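Local coordinates for protein putative peptidase (Chlamydophila abortus, PDB 3CE2) that probably degrades small bioactive peptides as a zinc-dependent oligopeptidase of the M3B family, at residues P126-L131 with E153-L158; I193-A198 with L230-R235; Y338-P343 with M438-S443. All coordinates share one frame; numbering follows the deposited sequence.

How the interactions relate
Interaction 3 is the buried one; interactions 1 and 2 are only partly buried. The three hold different elements: the ends of two short helices in interaction 1, a loop before a β-hairpin against helix 222-237 in interaction 2, and the end of helix 330-340 against helix 431-447 in interaction 3. Their centres lie 41 to 49 Å apart, none touches another, and interactions 1 and 3 sit on opposite sides of the chain's centre. Interaction 1 has no hydrogen bond across it. Interaction 2 combines a cation-pi stack with a weak bond, while interaction 3 adds a serine-to-carbonyl bond to leucine packing about 8 Å, side chain to side chain, from zinc ligand H402.

Interaction 1: residues P126-L131 with E153-L158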
loop_
_atom_site.group_PDB
_atom_site.type_symbol
_atom_site.label_atom_id
_atom_site.label_comp_id
_atom_site.label_asym_id
_atom_site.label_seq_id
_atom_site.Cartn_x
_atom_site.Cartn_y
_atom_site.Cartn_z
ATOM N N PRO A 126 12.249 14.848 19.191
ATOM C CA PRO A 126 12.682 14.329 20.494
ATOM C C PRO A 126 12.557 15.339 21.641
ATOM O O PRO A 126 12.437 14.927 22.802
ATOM C CB PRO A 126 14.152 13.928 20.261
ATOM C CG PRO A 126 14.604 14.767 19.134
ATOM C CD PRO A 126 13.386 15.171 18.311
ATOM N N ALA A 127 12.584 16.638 21.333
ATOM C CA ALA A 127 12.358 17.650 22.379
ATOM C C ALA A 127 10.935 17.541 22.924
ATOM O O ALA A 127 10.717 17.709 24.127
ATOM C CB ALA A 127 12.610 19.057 21.855
ATOM N N LEU A 128 9.978 17.252 22.031
ATOM C CA LEU A 128 8.580 17.055 22.405
ATOM C C LEU A 128 8.349 15.771 23.178
ATOM O O LEU A 128 7.735 15.797 24.243
ATOM C CB LEU A 128 7.677 17.075 21.181
ATOM C CG LEU A 128 7.590 18.441 20.507
ATOM C CD1 LEU A 128 6.962 18.385 19.086
ATOM C CD2 LEU A 128 6.819 19.363 21.412
ATOM N N THR A 129 8.831 14.651 22.650
ATOM C CA THR A 129 8.621 13.379 23.316
ATOM C C THR A 129 9.301 13.334 24.671
ATOM O O THR A 129 9.014 12.450 25.470
ATOM C CB THR A 129 9.093 12.166 22.486
ATOM O OG1 THR A 129 10.489 12.298 22.187
ATOM C CG2 THR A 129 8.308 12.084 21.215
ATOM N N SER A 130 10.184 14.283 24.952
ATOM C CA SER A 130 10.796 14.296 26.277
ATOM C C SER A 130 10.274 15.370 27.277
ATOM O O SER A 130 10.861 15.542 28.340
ATOM C CB SER A 130 12.313 14.356 26.151
ATOM O OG SER A 130 12.680 15.607 25.624
ATOM N N LEU A 131 9.191 16.077 26.952
ATOM C CA LEU A 131 8.495 16.908 27.947
ATOM C C LEU A 131 7.884 16.057 29.054
ATOM O O LEU A 131 7.548 14.896 28.830
ATOM C CB LEU A 131 7.370 17.680 27.281
ATOM C CG LEU A 131 7.911 18.518 26.149
ATOM C CD1 LEU A 131 6.827 19.358 25.574
ATOM C CD2 LEU A 131 9.038 19.381 26.714
ATOM N N GLU A 153 -0.848 14.633 19.574
ATOM C CA GLU A 153 -1.175 13.442 20.305
ATOM C C GLU A 153 -0.299 12.316 19.786
ATOM O O GLU A 153 0.314 11.595 20.573
ATOM C CB GLU A 153 -2.636 13.114 20.126
ATOM C CG GLU A 153 -3.075 11.916 20.913
ATOM C CD GLU A 153 -4.563 11.639 20.756
ATOM O OE1 GLU A 153 -5.187 12.239 19.851
ATOM O OE2 GLU A 153 -5.103 10.828 21.543
ATOM N N LYS A 154 -0.227 12.195 18.457
ATOM C CA LYS A 154 0.632 11.212 17.787
ATOM C C LYS A 154 2.081 11.319 18.239
ATOM O O LYS A 154 2.772 10.328 18.327
ATOM C CB LYS A 154 0.594 11.392 16.273
ATOM C CG LYS A 154 -0.402 10.507 15.546
ATOM C CD LYS A 154 -0.392 10.787 14.011
ATOM C CE LYS A 154 -0.621 12.300 13.682
ATOM N NZ LYS A 154 -0.596 12.665 12.226
ATOM N N ILE A 155 2.555 12.522 18.508
ATOM C CA ILE A 155 3.931 12.661 18.932
ATOM C C ILE A 155 4.164 12.398 20.411
ATOM O O ILE A 155 5.137 11.757 20.774
ATOM C CB ILE A 155 4.473 14.008 18.591
ATOM C CG1 ILE A 155 4.576 14.132 17.055
ATOM C CG2 ILE A 155 5.811 14.192 19.309
ATOM C CD1 ILE A 155 4.901 15.554 16.555
ATOM N N PHE A 156 3.281 12.896 21.266
ATOM C CA PHE A 156 3.405 12.703 22.721
ATOM C C PHE A 156 3.153 11.253 23.152
ATOM O O PHE A 156 3.594 10.835 24.210
ATOM C CB PHE A 156 2.439 13.620 23.495
ATOM C CG PHE A 156 2.705 15.112 23.344
ATOM C CD1 PHE A 156 3.985 15.632 23.441
ATOM C CD2 PHE A 156 1.654 15.993 23.155
ATOM C CE1 PHE A 156 4.220 17.010 23.327
ATOM C CE2 PHE A 156 1.883 17.356 23.031
ATOM C CZ PHE A 156 3.185 17.861 23.123
ATOM N N ARG A 157 2.439 10.483 22.346
ATOM C CA ARG A 157 2.196 9.094 22.709
ATOM C C ARG A 157 3.497 8.296 22.779
ATOM O O ARG A 157 3.540 7.201 23.346
ATOM C CB ARG A 157 1.216 8.433 21.716
ATOM C CG ARG A 157 -0.232 8.587 22.155
ATOM C CD ARG A 157 -1.245 8.128 21.103
ATOM N NE ARG A 157 -1.474 6.687 21.151
ATOM C CZ ARG A 157 -0.890 5.824 20.335
ATOM N NH1 ARG A 157 -0.058 6.272 19.382
ATOM N NH2 ARG A 157 -1.152 4.529 20.473
ATOM N N LEU A 158 4.553 8.844 22.190
ATOM C CA LEU A 158 5.822 8.127 22.080
ATOM C C LEU A 158 6.698 8.293 23.320
ATOM O O LEU A 158 7.699 7.603 23.489
ATOM C CB LEU A 158 6.581 8.555 20.809
ATOM C CG LEU A 158 5.925 8.034 19.513
ATOM C CD1 LEU A 158 6.593 8.535 18.226
ATOM C CD2 LEU A 158 5.826 6.524 19.549
#
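Two short helices of the Oligopeptidase F region, 124-129 and 149-156, meet near their C-terminal ends, where L128 and T129 pack on I155 and F156. The nearest CA atoms, those of T129 and F156, are 5.3 Å apart. No hydrogen bond crosses the contact, and 271 Å² is buried in total, so the evidence is for small-scale apolar packing. F156, L128 and T129 contribute to it about equally. The F156 ring turns its edge to the other helix, and L128 O sits in the ring plane, 3.8 Å from F156 CE1. L128 O also accepts the backbone N-H of L131, in the turn that follows the helix. From the same helix the methyl L128 CD2 reaches F156 CE1 at 4.0 Å, the two side chains crossing obliquely, and L131 CD1 comes to the same atom at a slant, 4.2 Å away.

Here three consecutive helices, 124-129, 133-141 and 149-156, pack together: the intervening helix 133-141 supplies I136, H139 and L140 against F156, and I136 also meets L131, so the ring packs on both the C-terminal end of helix 124-129 and helix 133-141.

Beside the ring, I155 and T129 form the second patch. The branch I155 CG2 stands 3.9 Å from L128 CB and 3.8 Å from T129 CG2, the threonine and isoleucine side chains meeting at about a right angle. T129 has chi1 of 59°, which turns OG1 back to carbonyls of its own helix, where its bonding is weak, and presents the methyl CG2 to the partner. The methyl rests by I155 O and reaches L158 CB at 3.9 Å. Beyond the patch, R157 O accepts a hydrogen bond from Y272 OH, and Y272 also meets the R157 side chain in a cation-pi contact.

Interaction 2: residues I193-A198 with L230-R235; sequences IPFGQA and LAQCER
A planar cation-pi stack of R235 on F195 is the main feature of this partly buried contact, which sets the loop leading from helix 180-192 to strand 197-199 against helix 222-237. The guanidinium lies flat over one ring face: the two centres are 3.6 Å apart and the planes differ by 15°. The guanidinium carbon, R235 CZ, is offset toward the ring rim, and F195 CZ lies over the centre of the guanidinium. The aliphatic part shares the same face, since R235 CD stands 4.1 Å from the ring centroid in a CH-pi contact.

The arginine reaches this place by extending through chi1 (-167°) and then bending at chi3, so that its flat end turns over the ring. Its edge is used as well. R235 NH1 makes a weak, strongly bent hydrogen bond to I193 O, with an N...O distance of 2.6 Å and an N-H...O angle of 117°. I193 CG2 packs against R235 CG, and P194 O is near R235 CD. I193 is the residue at which the chain leaves helical geometry after helix 180-192, so the arginine touches the loop at its start and stacks on its aromatic residue.

Q232, one helical turn back, brings its amide to the ring edge, with Q232 OE1 3.8 Å from F195 CD1 and Q232 NE2 3.7 Å from F195 CE1. H210 meets F195 edge-to-face. Further along, A231 CB approaches Q197 O at 4.3 Å, and A198 pairs by its backbone with H206, a known zinc-binding residue that carries no zinc in this chain. The arrangement is a classic arginine-aromatic stack, here fastening to a helix the loop that enters a two-stranded antiparallel β-hairpin, 197-199 with 205-207.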
loop_
_atom_site.group_PDB
_atom_site.type_symbol
_atom_site.label_atom_id
_atom_site.label_comp_id
_atom_site.label_asym_id
_atom_site.label_seq_id
_atom_site.Cartn_x
_atom_site.Cartn_y
_atom_site.Cartn_z
ATOM N N ILE A 193 22.086 -16.407 -5.993
ATOM C CA ILE A 193 21.657 -17.785 -6.103
ATOM C C ILE A 193 21.247 -17.981 -7.553
ATOM O O ILE A 193 20.562 -17.150 -8.108
ATOM C CB ILE A 193 20.534 -18.105 -5.127
ATOM C CG1 ILE A 193 21.028 -17.834 -3.692
ATOM C CG2 ILE A 193 20.077 -19.548 -5.302
ATOM C CD1 ILE A 193 20.044 -18.249 -2.600
ATOM N N PRO A 194 21.706 -19.055 -8.189
ATOM C CA PRO A 194 21.340 -19.217 -9.596
ATOM C C PRO A 194 19.902 -19.703 -9.797
ATOM O O PRO A 194 19.395 -20.536 -9.032
ATOM C CB PRO A 194 22.321 -20.280 -10.105
ATOM C CG PRO A 194 23.219 -20.656 -8.910
ATOM C CD PRO A 194 22.532 -20.163 -7.682
ATOM N N PHE A 195 19.255 -19.172 -10.826
ATOM C CA PHE A 195 17.948 -19.638 -11.212
ATOM C C PHE A 195 18.064 -20.904 -12.035
ATOM O O PHE A 195 19.134 -21.210 -12.564
ATOM C CB PHE A 195 17.232 -18.568 -12.001
ATOM C CG PHE A 195 16.757 -17.430 -11.164
ATOM C CD1 PHE A 195 15.539 -17.499 -10.518
ATOM C CD2 PHE A 195 17.532 -16.288 -11.017
ATOM C CE1 PHE A 195 15.092 -16.447 -9.732
ATOM C CE2 PHE A 195 17.091 -15.224 -10.240
ATOM C CZ PHE A 195 15.862 -15.301 -9.598
ATOM N N GLY A 196 16.967 -21.649 -12.129
ATOM C CA GLY A 196 16.949 -22.882 -12.904
ATOM C C GLY A 196 16.112 -22.711 -14.158
ATOM O O GLY A 196 15.994 -21.601 -14.686
ATOM N N GLN A 197 15.518 -23.812 -14.621
ATOM C CA GLN A 197 14.740 -23.814 -15.863
ATOM C C GLN A 197 13.362 -24.425 -15.750
ATOM O O GLN A 197 13.189 -25.528 -15.233
ATOM C CB GLN A 197 15.479 -24.591 -16.940
ATOM C CG GLN A 197 16.173 -23.723 -17.959
ATOM C CD GLN A 197 17.403 -24.410 -18.519
ATOM O OE1 GLN A 197 17.786 -24.191 -19.671
ATOM N NE2 GLN A 197 18.026 -25.264 -17.700
ATOM N N ALA A 198 12.383 -23.715 -16.278
ATOM C CA ALA A 198 11.073 -24.292 -16.476
ATOM C C ALA A 198 11.026 -25.071 -17.800
ATOM O O ALA A 198 11.929 -24.942 -18.631
ATOM C CB ALA A 198 10.026 -23.213 -16.460
ATOM N N LEU A 230 8.171 -25.639 -9.132
ATOM C CA LEU A 230 9.104 -26.579 -8.515
ATOM C C LEU A 230 10.538 -26.073 -8.584
ATOM O O LEU A 230 11.320 -26.267 -7.650
ATOM C CB LEU A 230 9.005 -27.964 -9.156
ATOM C CG LEU A 230 7.693 -28.730 -8.954
ATOM C CD1 LEU A 230 7.735 -30.034 -9.707
ATOM C CD2 LEU A 230 7.423 -28.990 -7.490
ATOM N N ALA A 231 10.913 -25.417 -9.675
ATOM C CA ALA A 231 12.300 -24.937 -9.728
ATOM C C ALA A 231 12.495 -23.801 -8.726
ATOM O O ALA A 231 13.531 -23.728 -8.050
ATOM C CB ALA A 231 12.702 -24.518 -11.128
ATOM N N GLN A 232 11.495 -22.923 -8.603
ATOM C CA GLN A 232 11.588 -21.893 -7.587
ATOM C C GLN A 232 11.771 -22.499 -6.203
ATOM O O GLN A 232 12.596 -22.026 -5.440
ATOM C CB GLN A 232 10.419 -20.924 -7.634
ATOM C CG GLN A 232 10.457 -19.979 -8.818
ATOM C CD GLN A 232 11.836 -19.312 -9.038
ATOM O OE1 GLN A 232 12.792 -19.930 -9.555
ATOM N NE2 GLN A 232 11.923 -18.029 -8.670
ATOM N N CYS A 233 11.048 -23.563 -5.873
ATOM C CA CYS A 233 11.235 -24.148 -4.548
ATOM C C CYS A 233 12.650 -24.680 -4.371
ATOM O O CYS A 233 13.260 -24.502 -3.320
ATOM C CB CYS A 233 10.241 -25.265 -4.291
ATOM S SG CYS A 233 8.537 -24.735 -4.089
ATOM N N GLU A 234 13.176 -25.347 -5.392
ATOM C CA GLU A 234 14.515 -25.910 -5.268
ATOM C C GLU A 234 15.570 -24.819 -5.059
ATOM O O GLU A 234 16.503 -24.986 -4.264
ATOM C CB GLU A 234 14.839 -26.772 -6.466
ATOM C CG GLU A 234 14.306 -28.163 -6.314
ATOM C CD GLU A 234 14.166 -28.898 -7.644
ATOM O OE1 GLU A 234 15.157 -28.958 -8.404
ATOM O OE2 GLU A 234 13.067 -29.434 -7.921
ATOM N N ARG A 235 15.400 -23.688 -5.735
ATOM C CA ARG A 235 16.320 -22.576 -5.575
ATOM C C ARG A 235 16.457 -22.199 -4.103
ATOM O O ARG A 235 17.561 -22.073 -3.601
ATOM C CB ARG A 235 15.900 -21.347 -6.415
ATOM C CG ARG A 235 17.053 -20.317 -6.480
ATOM C CD ARG A 235 16.961 -19.266 -7.572
ATOM N NE ARG A 235 16.290 -18.090 -7.059
ATOM C CZ ARG A 235 16.890 -16.934 -6.844
ATOM N NH1 ARG A 235 18.165 -16.781 -7.123
ATOM N NH2 ARG A 235 16.198 -15.930 -6.351
#

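Interaction 3: residues Y338-P343 with M438-S443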
loop_
_atom_site.group_PDB
_atom_site.type_symbol
_atom_site.label_atom_id
_atom_site.label_comp_id
_atom_site.label_asym_id
_atom_site.label_seq_id
_atom_site.Cartn_x
_atom_site.Cartn_y
_atom_site.Cartn_z
ATOM N N TYR A 338 -17.336 6.184 -15.834
ATOM C CA TYR A 338 -18.479 7.008 -15.490
ATOM C C TYR A 338 -19.735 6.193 -15.162
ATOM O O TYR A 338 -20.415 6.446 -14.173
ATOM C CB TYR A 338 -18.748 8.003 -16.615
ATOM C CG TYR A 338 -19.750 9.062 -16.251
ATOM C CD1 TYR A 338 -19.362 10.193 -15.560
ATOM C CD2 TYR A 338 -21.089 8.930 -16.605
ATOM C CE1 TYR A 338 -20.275 11.174 -15.226
ATOM C CE2 TYR A 338 -22.016 9.902 -16.269
ATOM C CZ TYR A 338 -21.600 11.021 -15.583
ATOM O OH TYR A 338 -22.512 11.996 -15.241
ATOM N N THR A 339 -20.054 5.204 -15.979
ATOM C CA THR A 339 -21.228 4.400 -15.664
ATOM C C THR A 339 -20.933 3.358 -14.595
ATOM O O THR A 339 -21.803 3.018 -13.799
ATOM C CB THR A 339 -21.826 3.708 -16.918
ATOM O OG1 THR A 339 -20.813 2.921 -17.563
ATOM C CG2 THR A 339 -22.382 4.756 -17.898
ATOM N N SER A 340 -19.705 2.850 -14.584
ATOM C CA SER A 340 -19.335 1.799 -13.637
ATOM C C SER A 340 -19.293 2.254 -12.183
ATOM O O SER A 340 -19.583 1.478 -11.272
ATOM C CB SER A 340 -17.989 1.198 -14.004
ATOM O OG SER A 340 -18.079 0.503 -15.232
ATOM N N LEU A 341 -18.930 3.507 -11.967
ATOM C CA LEU A 341 -18.811 4.005 -10.622
ATOM C C LEU A 341 -20.064 4.740 -10.161
ATOM O O LEU A 341 -20.101 5.249 -9.031
ATOM C CB LEU A 341 -17.572 4.889 -10.490
ATOM C CG LEU A 341 -16.244 4.226 -10.884
ATOM C CD1 LEU A 341 -15.079 5.120 -10.514
ATOM C CD2 LEU A 341 -16.084 2.862 -10.238
ATOM N N SER A 342 -21.103 4.769 -10.999
ATOM C CA SER A 342 -22.326 5.515 -10.638
ATOM C C SER A 342 -22.897 5.269 -9.220
ATOM O O SER A 342 -23.469 6.173 -8.613
ATOM C CB SER A 342 -23.435 5.410 -11.711
ATOM O OG SER A 342 -23.889 4.081 -11.894
ATOM N N PRO A 343 -22.754 4.054 -8.679
ATOM C CA PRO A 343 -23.211 3.944 -7.291
ATOM C C PRO A 343 -22.463 4.863 -6.316
ATOM O O PRO A 343 -22.871 4.985 -5.165
ATOM C CB PRO A 343 -22.952 2.481 -6.949
ATOM C CG PRO A 343 -22.950 1.790 -8.267
ATOM C CD PRO A 343 -22.293 2.765 -9.210
ATOM N N MET A 438 -12.950 -2.815 -7.622
ATOM C CA MET A 438 -14.000 -3.805 -7.361
ATOM C C MET A 438 -15.350 -3.395 -7.923
ATOM O O MET A 438 -16.031 -4.181 -8.560
ATOM C CB MET A 438 -14.091 -4.095 -5.861
ATOM C CG MET A 438 -12.848 -4.814 -5.323
ATOM S SD MET A 438 -12.761 -6.526 -5.898
ATOM C CE MET A 438 -11.042 -6.683 -6.344
ATOM N N LEU A 439 -15.723 -2.150 -7.687
ATOM C CA LEU A 439 -16.920 -1.567 -8.258
ATOM C C LEU A 439 -16.936 -1.710 -9.772
ATOM O O LEU A 439 -17.940 -2.100 -10.348
ATOM C CB LEU A 439 -16.972 -0.090 -7.891
ATOM C CG LEU A 439 -18.255 0.693 -8.184
ATOM C CD1 LEU A 439 -19.542 -0.163 -8.036
ATOM C CD2 LEU A 439 -18.292 1.946 -7.295
ATOM N N LEU A 440 -15.834 -1.362 -10.426
ATOM C CA LEU A 440 -15.764 -1.452 -11.884
ATOM C C LEU A 440 -16.106 -2.877 -12.368
ATOM O O LEU A 440 -17.001 -3.060 -13.190
ATOM C CB LEU A 440 -14.385 -1.021 -12.356
ATOM C CG LEU A 440 -13.983 -1.352 -13.786
ATOM C CD1 LEU A 440 -14.623 -0.399 -14.741
ATOM C CD2 LEU A 440 -12.469 -1.304 -13.952
ATOM N N MET A 441 -15.397 -3.880 -11.853
ATOM C CA MET A 441 -15.722 -5.281 -12.122
ATOM C C MET A 441 -17.179 -5.643 -11.756
ATOM O O MET A 441 -17.891 -6.267 -12.536
ATOM C CB MET A 441 -14.742 -6.214 -11.408
ATOM C CG MET A 441 -13.371 -6.344 -12.059
ATOM S SD MET A 441 -12.231 -7.210 -10.932
ATOM C CE MET A 441 -10.657 -6.695 -11.615
ATOM N N ASP A 442 -17.634 -5.249 -10.586
ATOM C CA ASP A 442 -19.023 -5.482 -10.244
ATOM C C ASP A 442 -19.993 -4.967 -11.299
ATOM O O ASP A 442 -20.904 -5.681 -11.714
ATOM C CB ASP A 442 -19.372 -4.840 -8.919
ATOM C CG ASP A 442 -20.756 -5.224 -8.457
ATOM O OD1 ASP A 442 -20.900 -6.392 -8.051
ATOM O OD2 ASP A 442 -21.691 -4.384 -8.514
ATOM N N SER A 443 -19.809 -3.722 -11.717
ATOM C CA SER A 443 -20.692 -3.103 -12.694
ATOM C C SER A 443 -20.586 -3.741 -14.060
ATOM O O SER A 443 -21.589 -3.849 -14.763
ATOM C CB SER A 443 -20.399 -1.615 -12.827
ATOM O OG SER A 443 -20.749 -0.929 -11.644
#
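With its OG set anti to the carbonyl carbon (chi1 -68°), S443 directs its hydroxyl from helix 431-447 to S340, the last residue of helix 330-340, while L439, whose CG is anti to the backbone N (chi1 -170°), lays its isobutyl group against the turn that follows. S443 OG donates to S340 O at 2.7 Å. The C=O...O angle is 124° and the donor lies in the carbonyl plane, on a lone pair. S340 OG itself bonds to L336 O within its own helix, so across the contact it meets only carbon, including L440 CD1 at 3.6 Å. L439 CG also touches S340 O; L341 CD2 is 3.7 Å from L439 CG, and P343 CG is 3.9 Å from L439 CD1, the proline and leucine side chains sliding past each other in opposite directions.

Helix 431-447 starts directly after the zinc ligand E430, and L440 lies about 8 Å, side chain to side chain, from the zinc ligand H402. One directional bond thus satisfies the carbonyl of the last helical residue, within an otherwise apolar, buried joint between two helices of the M3 peptidase region.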